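Local coordinates for putative restriction endonuclease domain-containing protein (Anabaena variabilis, PDB 3OT2), which is of unknown function but, as a Uma2-family protein of the PD-(D/E)XK clan, is probably a nuclease related to restriction endonucleases, at residues A[115-119]-A[120-124]; A[125-128]-A[129-132]. All blocks are in the same frame, centred on the assembly; numbering follows the deposited sequence. Where two conformers were deposited one is given.

Contact 1: A[115-119]-A[120-124]. With EDO (1,2-ethanediol), chain K; EDO (1,2-ethanediol), chain G.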
ATOM      1  N   PRO A 115     -15.258  -3.797  -1.402  1.00 42.39           N
ATOM      2  CA  PRO A 115     -15.202  -3.429  -2.834  1.00 43.59           C
ATOM      3  C   PRO A 115     -15.182  -1.926  -3.182  1.00 49.89           C
ATOM      4  O   PRO A 115     -14.482  -1.552  -4.126  1.00 50.71           O
ATOM      5  CB  PRO A 115     -16.469  -4.066  -3.402  1.00 47.43           C
ATOM      6  CG  PRO A 115     -16.721  -5.244  -2.530  1.00 50.87           C
ATOM      7  CD  PRO A 115     -16.247  -4.872  -1.160  1.00 43.64           C
ATOM      8  N   ASP A 116     -15.940  -1.070  -2.463  1.00 46.27           N
ATOM      9  CA  ASP A 116     -16.016   0.345  -2.830  1.00 46.95           C
ATOM     10  C   ASP A 116     -14.978   1.232  -2.115  1.00 46.26           C
ATOM     11  O   ASP A 116     -14.933   2.435  -2.362  1.00 45.87           O
ATOM     12  CB  ASP A 116     -17.439   0.854  -2.559  1.00 50.96           C
ATOM     13  CG  ASP A 116     -18.491   0.175  -3.429  1.00 66.35           C
ATOM     14  OD1 ASP A 116     -18.196  -0.102  -4.621  1.00 67.36           O
ATOM     15  OD2 ASP A 116     -19.606  -0.089  -2.914  1.00 76.80           O
ATOM     16  N   GLN A 117     -14.130   0.640  -1.264  1.00 39.92           N
ATOM     17  CA  GLN A 117     -13.119   1.365  -0.514  1.00 36.35           C
ATOM     18  C   GLN A 117     -11.939   1.750  -1.409  1.00 40.49           C
ATOM     19  O   GLN A 117     -11.572   1.002  -2.315  1.00 40.95           O
ATOM     20  CB  GLN A 117     -12.642   0.503   0.692  1.00 35.43           C
ATOM     21  CG  GLN A 117     -11.696   1.186   1.706  1.00 29.09           C
ATOM     22  CD  GLN A 117     -12.217   2.490   2.297  1.00 38.34           C
ATOM     23  OE1 GLN A 117     -12.460   3.459   1.588  1.00 35.66           O
ATOM     24  NE2 GLN A 117     -12.260   2.605   3.620  1.00 35.47           N
ATOM     25  N   SER A 118     -11.353   2.928  -1.166  1.00 36.92           N
ATOM     26  CA  SER A 118     -10.142   3.349  -1.872  1.00 35.33           C
ATOM     27  C   SER A 118      -8.952   2.857  -1.055  1.00 36.50           C
ATOM     28  O   SER A 118      -8.734   3.347   0.051  1.00 34.57           O
ATOM     29  CB  SER A 118     -10.097   4.866  -2.056  1.00 37.90           C
ATOM     30  OG  SER A 118      -8.785   5.275  -2.422  1.00 37.35           O
ATOM     31  N   GLN A 119      -8.209   1.857  -1.570  1.00 35.04           N
ATOM     32  CA  GLN A 119      -7.016   1.325  -0.910  1.00 33.08           C
ATOM     33  C   GLN A 119      -5.934   2.428  -0.778  1.00 37.11           C
ATOM     34  O   GLN A 119      -5.211   2.455   0.212  1.00 36.05           O
ATOM     35  CB  GLN A 119      -6.481   0.117  -1.680  1.00 34.73           C
ATOM     36  CG  GLN A 119      -5.318  -0.584  -0.965  1.00 34.65           C
ATOM     37  CD  GLN A 119      -5.049  -1.971  -1.483  1.00 38.40           C
ATOM     38  OE1 GLN A 119      -5.835  -2.532  -2.243  1.00 37.70           O
ATOM     39  NE2 GLN A 119      -3.962  -2.569  -1.042  1.00 34.10           N
ATOM     40  N   THR A 120      -5.848   3.356  -1.760  1.00 34.81           N
ATOM     41  CA  THR A 120      -4.888   4.465  -1.691  1.00 33.89           C
ATOM     42  C   THR A 120      -5.251   5.360  -0.496  1.00 33.74           C
ATOM     43  O   THR A 120      -4.380   5.639   0.306  1.00 31.95           O
ATOM     44  CB  THR A 120      -4.852   5.201  -3.018  1.00 39.04           C
ATOM     45  OG1 THR A 120      -4.160   4.361  -3.941  1.00 39.90           O
ATOM     46  CG2 THR A 120      -4.151   6.567  -2.946  1.00 38.18           C
ATOM     47  N   LYS A 121      -6.529   5.760  -0.359  1.00 31.62           N
ATOM     48  CA  LYS A 121      -6.994   6.600   0.749  1.00 32.32           C
ATOM     49  C   LYS A 121      -6.688   5.939   2.105  1.00 34.59           C
ATOM     50  O   LYS A 121      -6.174   6.607   3.006  1.00 32.25           O
ATOM     51  CB  LYS A 121      -8.503   6.880   0.620  1.00 36.17           C
ATOM     52  CG  LYS A 121      -9.117   7.655   1.779  1.00 38.47           C
ATOM     53  CD  LYS A 121     -10.644   7.690   1.705  1.00 45.89           C
ATOM     54  CE  LYS A 121     -11.238   6.379   2.177  1.00 43.74           C
ATOM     55  NZ  LYS A 121     -12.707   6.280   1.924  1.00 39.22           N
ATOM     56  N   VAL A 122      -6.982   4.637   2.230  1.00 31.87           N
ATOM     57  CA  VAL A 122      -6.760   3.856   3.454  1.00 31.13           C
ATOM     58  C   VAL A 122      -5.286   3.838   3.823  1.00 32.61           C
ATOM     59  O   VAL A 122      -4.961   4.011   5.001  1.00 30.85           O
ATOM     60  CB  VAL A 122      -7.325   2.416   3.288  1.00 36.10           C
ATOM     61  CG1 VAL A 122      -6.752   1.484   4.334  1.00 36.34           C
ATOM     62  CG2 VAL A 122      -8.835   2.430   3.392  1.00 35.98           C
ATOM     63  N   THR A 123      -4.395   3.618   2.828  1.00 31.07           N
ATOM     64  CA  THR A 123      -2.939   3.588   3.056  1.00 31.38           C
ATOM     65  C   THR A 123      -2.484   4.962   3.550  1.00 31.40           C
ATOM     66  O   THR A 123      -1.759   5.021   4.537  1.00 30.58           O
ATOM     67  CB  THR A 123      -2.194   3.124   1.800  1.00 35.79           C
ATOM     68  OG1 THR A 123      -2.656   1.814   1.528  1.00 37.41           O
ATOM     69  CG2 THR A 123      -0.709   3.058   2.016  1.00 33.13           C
ATOM     70  N   LYS A 124      -2.962   6.049   2.915  1.00 29.23           N
ATOM     71  CA  LYS A 124      -2.641   7.413   3.363  1.00 28.89           C
ATOM     72  C   LYS A 124      -3.101   7.621   4.817  1.00 32.03           C
ATOM     73  O   LYS A 124      -2.370   8.216   5.602  1.00 31.79           O
ATOM     74  CB  LYS A 124      -3.311   8.468   2.480  1.00 29.78           C
ATOM     75  CG  LYS A 124      -2.771   8.588   1.068  1.00 39.75           C
ATOM     76  CD  LYS A 124      -3.570   9.657   0.370  1.00 39.03           C
ATOM     77  CE  LYS A 124      -3.207   9.760  -1.067  1.00 45.46           C
ATOM     78  NZ  LYS A 124      -3.901  10.910  -1.703  1.00 38.24           N
TER
HETATM   79  C1  EDO K 193      -0.759  -0.733   0.020  1.00 46.55           C
HETATM   80  O1  EDO K 193      -2.177  -0.755   0.151  1.00 41.78           O
HETATM   81  C2  EDO K 193      -0.340   0.508  -0.776  1.00 47.85           C
HETATM   82  O2  EDO K 193      -0.791   0.406  -2.128  1.00 47.84           O
HETATM   83  C1  EDO G 192      -7.549  10.442  -0.515  1.00 51.78           C
HETATM   84  O1  EDO G 192      -6.606   9.942  -1.478  1.00 52.64           O
HETATM   85  C2  EDO G 192      -7.047  11.773   0.032  1.00 53.13           C
HETATM   86  O2  EDO G 192      -7.843  12.869  -0.459  1.00 63.37           O
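Gln117, in the loop before helix 119-131, and Lys121, in its first turn, cross at about a right angle, the lysine bending at chi3 (78°) to bring its ammonium group against the amide oxygen of the glutamine. Gln117 OE1 accepts from Lys121 NZ at 2.9 Å, in the plane of the amide and on a lone pair. The same oxygen also accepts from Ser118 N at 3.0 Å, and the two donors together hold the amide's rotation. The amide's nitrogen half lies over Val122, with NE2 3.4 Å from the CG2 methyl. With an alanine here, Lys121 NZ and Ser118 N would probably lose their shared acceptor, and the Val122 methyl its amide neighbour.

Ser118 is the N-cap. Its OG, turned opposite the backbone N (chi1 165°), receives Lys121 N at 3.1 Å and 167°, nearly straight, and is also hydrogen-bonded to Glu144 of the second subunit, its strongest polar partner. One residue on, the Gln119 side chain is extended beyond CG, and its NE2 donates to O1 of an ethanediol at 2.8 Å, which in turn donates to Thr123 OG1. That hydroxyl also donates to Gln119 O at 2.9 Å, from the face of the carbonyl plane opposite to Thr123 N. The ethanediol is bonded as well to Gln119 and Thr123 of the second subunit, and Thr120 OG1 pairs with Asp141 there. The chemistry implies a helix start at which Ser118 OG caps the Lys121 amide, while several polar side chains are committed to the dimer interface.

Contact 2: A[125-128]-A[129-132]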
ATOM      1  N   ASN A 125      -4.318   7.165   5.158  1.00 28.80           N
ATOM      2  CA  ASN A 125      -4.864   7.298   6.518  1.00 28.04           C
ATOM      3  C   ASN A 125      -4.003   6.555   7.536  1.00 31.40           C
ATOM      4  O   ASN A 125      -3.708   7.110   8.595  1.00 29.62           O
ATOM      5  CB  ASN A 125      -6.322   6.807   6.585  1.00 27.28           C
ATOM      6  CG  ASN A 125      -7.305   7.791   5.987  1.00 36.23           C
ATOM      7  OD1 ASN A 125      -6.990   8.972   5.741  1.00 32.44           O
ATOM      8  ND2 ASN A 125      -8.524   7.338   5.750  1.00 32.25           N
ATOM      9  N   ILE A 126      -3.553   5.337   7.202  1.00 28.54           N
ATOM     10  CA  ILE A 126      -2.696   4.558   8.094  1.00 26.60           C
ATOM     11  C   ILE A 126      -1.369   5.289   8.253  1.00 29.42           C
ATOM     12  O   ILE A 126      -0.888   5.439   9.377  1.00 28.37           O
ATOM     13  CB  ILE A 126      -2.509   3.089   7.621  1.00 28.47           C
ATOM     14  CG1 ILE A 126      -3.830   2.286   7.773  1.00 27.99           C
ATOM     15  CG2 ILE A 126      -1.371   2.407   8.409  1.00 28.22           C
ATOM     16  CD1 ILE A 126      -3.862   0.928   7.061  1.00 28.17           C
ATOM     17  N   LEU A 127      -0.788   5.781   7.147  1.00 27.44           N
ATOM     18  CA  LEU A 127       0.504   6.460   7.251  1.00 26.80           C
ATOM     19  C   LEU A 127       0.390   7.770   8.049  1.00 29.97           C
ATOM     20  O   LEU A 127       1.329   8.112   8.768  1.00 29.84           O
ATOM     21  CB  LEU A 127       1.134   6.672   5.868  1.00 27.21           C
ATOM     22  CG  LEU A 127       1.484   5.371   5.109  1.00 29.31           C
ATOM     23  CD1 LEU A 127       1.785   5.665   3.655  1.00 28.90           C
ATOM     24  CD2 LEU A 127       2.637   4.599   5.776  1.00 30.84           C
ATOM     25  N   HIS A 128      -0.763   8.466   7.968  1.00 28.10           N
ATOM     26  CA  HIS A 128      -1.029   9.703   8.732  1.00 29.21           C
ATOM     27  C   HIS A 128      -1.104   9.350  10.235  1.00 32.59           C
ATOM     28  O   HIS A 128      -0.556  10.083  11.052  1.00 32.50           O
ATOM     29  CB  HIS A 128      -2.321  10.396   8.240  1.00 30.99           C
ATOM     30  CG  HIS A 128      -2.670  11.651   8.987  1.00 34.87           C
ATOM     31  ND1 HIS A 128      -2.031  12.841   8.719  1.00 38.05           N
ATOM     32  CD2 HIS A 128      -3.585  11.854   9.965  1.00 35.75           C
ATOM     33  CE1 HIS A 128      -2.552  13.729   9.550  1.00 37.80           C
ATOM     34  NE2 HIS A 128      -3.498  13.179  10.320  1.00 37.17           N
ATOM     35  N   CYS A 129      -1.724   8.202  10.591  1.00 29.01           N
ATOM     36  CA  CYS A 129      -1.770   7.718  11.986  1.00 28.24           C
ATOM     37  C   CYS A 129      -0.359   7.547  12.551  1.00 30.04           C
ATOM     38  O   CYS A 129      -0.071   8.031  13.653  1.00 29.22           O
ATOM     39  CB  CYS A 129      -2.550   6.412  12.080  1.00 27.46           C
ATOM     40  SG  CYS A 129      -4.325   6.610  11.884  1.00 32.45           S
ATOM     41  N   LEU A 130       0.518   6.857  11.796  0.50 26.07           N
ATOM     42  CA  LEU A 130       1.904   6.597  12.194  0.50 26.76           C
ATOM     43  C   LEU A 130       2.681   7.893  12.400  0.50 32.83           C
ATOM     44  O   LEU A 130       3.526   7.958  13.292  0.50 33.45           O
ATOM     45  CB  LEU A 130       2.631   5.719  11.165  0.50 26.45           C
ATOM     46  CG  LEU A 130       2.103   4.296  10.959  0.50 30.10           C
ATOM     47  CD1 LEU A 130       2.776   3.656   9.761  0.50 30.47           C
ATOM     48  CD2 LEU A 130       2.302   3.427  12.201  0.50 31.70           C
ATOM     49  N   LYS A 131       2.364   8.931  11.604  1.00 29.54           N
ATOM     50  CA  LYS A 131       3.001  10.252  11.692  0.50 30.65           C
ATOM     51  C   LYS A 131       2.620  10.952  13.018  1.00 35.30           C
ATOM     52  O   LYS A 131       3.336  11.844  13.479  1.00 35.67           O
ATOM     53  CB  LYS A 131       2.577  11.104  10.469  0.50 33.21           C
ATOM     54  CG  LYS A 131       3.197  12.503  10.394  0.50 33.15           C
ATOM     55  CD  LYS A 131       2.667  13.305   9.215  0.50 40.55           C
ATOM     56  CE  LYS A 131       3.356  14.649   9.146  0.50 46.67           C
ATOM     57  NZ  LYS A 131       2.957  15.407   7.934  0.50 60.93           N
ATOM     58  N   HIS A 132       1.482  10.547  13.632  1.00 30.81           N
ATOM     59  CA  HIS A 132       1.006  11.205  14.847  1.00 31.42           C
ATOM     60  C   HIS A 132       0.990  10.295  16.077  1.00 36.33           C
ATOM     61  O   HIS A 132       0.268  10.572  17.031  1.00 35.79           O
ATOM     62  CB  HIS A 132      -0.360  11.850  14.572  1.00 31.74           C
ATOM     63  CG  HIS A 132      -0.220  12.988  13.606  1.00 35.71           C
ATOM     64  ND1 HIS A 132       0.198  14.249  14.027  1.00 38.06           N
ATOM     65  CD2 HIS A 132      -0.327  12.998  12.256  1.00 37.29           C
ATOM     66  CE1 HIS A 132       0.279  14.989  12.933  1.00 38.21           C
ATOM     67  NE2 HIS A 132      -0.022  14.284  11.840  1.00 38.22           N
TER
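The last turns of helix 119-131, the helical limb of a beta-alpha-beta unit between the parallel strands 108-112 and 136-141, make this contact, in which the carbonyl oxygens of 125-128 accept from amides of 129-132. Regular i to i+4 bonds run from Cys129 N to Asn125 O and from Leu130 N to Ile126 O, the second in the carbonyl plane at 3.1 Å. The next bonds are less straight: Lys131 N reaches Leu127 O at 142°, but its second bond, to His128 O, is weak, and so is that of His132 N to the same oxygen. His132 N also bonds, at 3.0 Å, to Cys129 O, three residues back.

On the side facing strand 146-150, Leu127 CD2 touches Leu130 CD1 at 4.1 Å, and both leucines, with Ile126, pack on Tyr150. Leu127 also meets Val158 of the second subunit. Cys129 packs on Thr109 of strand 108-112, which places this flank of the helix against the central sheet.

His128 and His132, one helical turn apart, form an oblique aromatic pair with ring centroids 4.6 Å apart and planes at 49°. The His128 ring swings out opposite its backbone N (chi1 179°), and it is held from outside as well, by a hydrogen bond from NE2 to Phe73 O and a stack with His76. His132 CD2 lies 3.6 Å above one face of that ring, toward its rim, while the same carbon meets His128 O at 3.2 Å, in the plane of the His132 ring.

Contacts 1 and 2 follow in series along the chain, their centres about 14 Å apart, and together they span helix 119-131 from its cap to its final turn. Contact 1 includes the loop that leaves strand 108-112; contact 2 ends where the chain turns back toward strand 136-141, so the two mark the ends of one beta-alpha-beta crossover on the mixed sheet. They are successive parts of one helix, joined through its backbone. Tyr150 of strand 146-150 is a shared neighbour, and residues of the second subunit pack against both. A single helix thus serves at once as a layer over the sheet and as part of the dimer interface, most heavily at its N-terminal end.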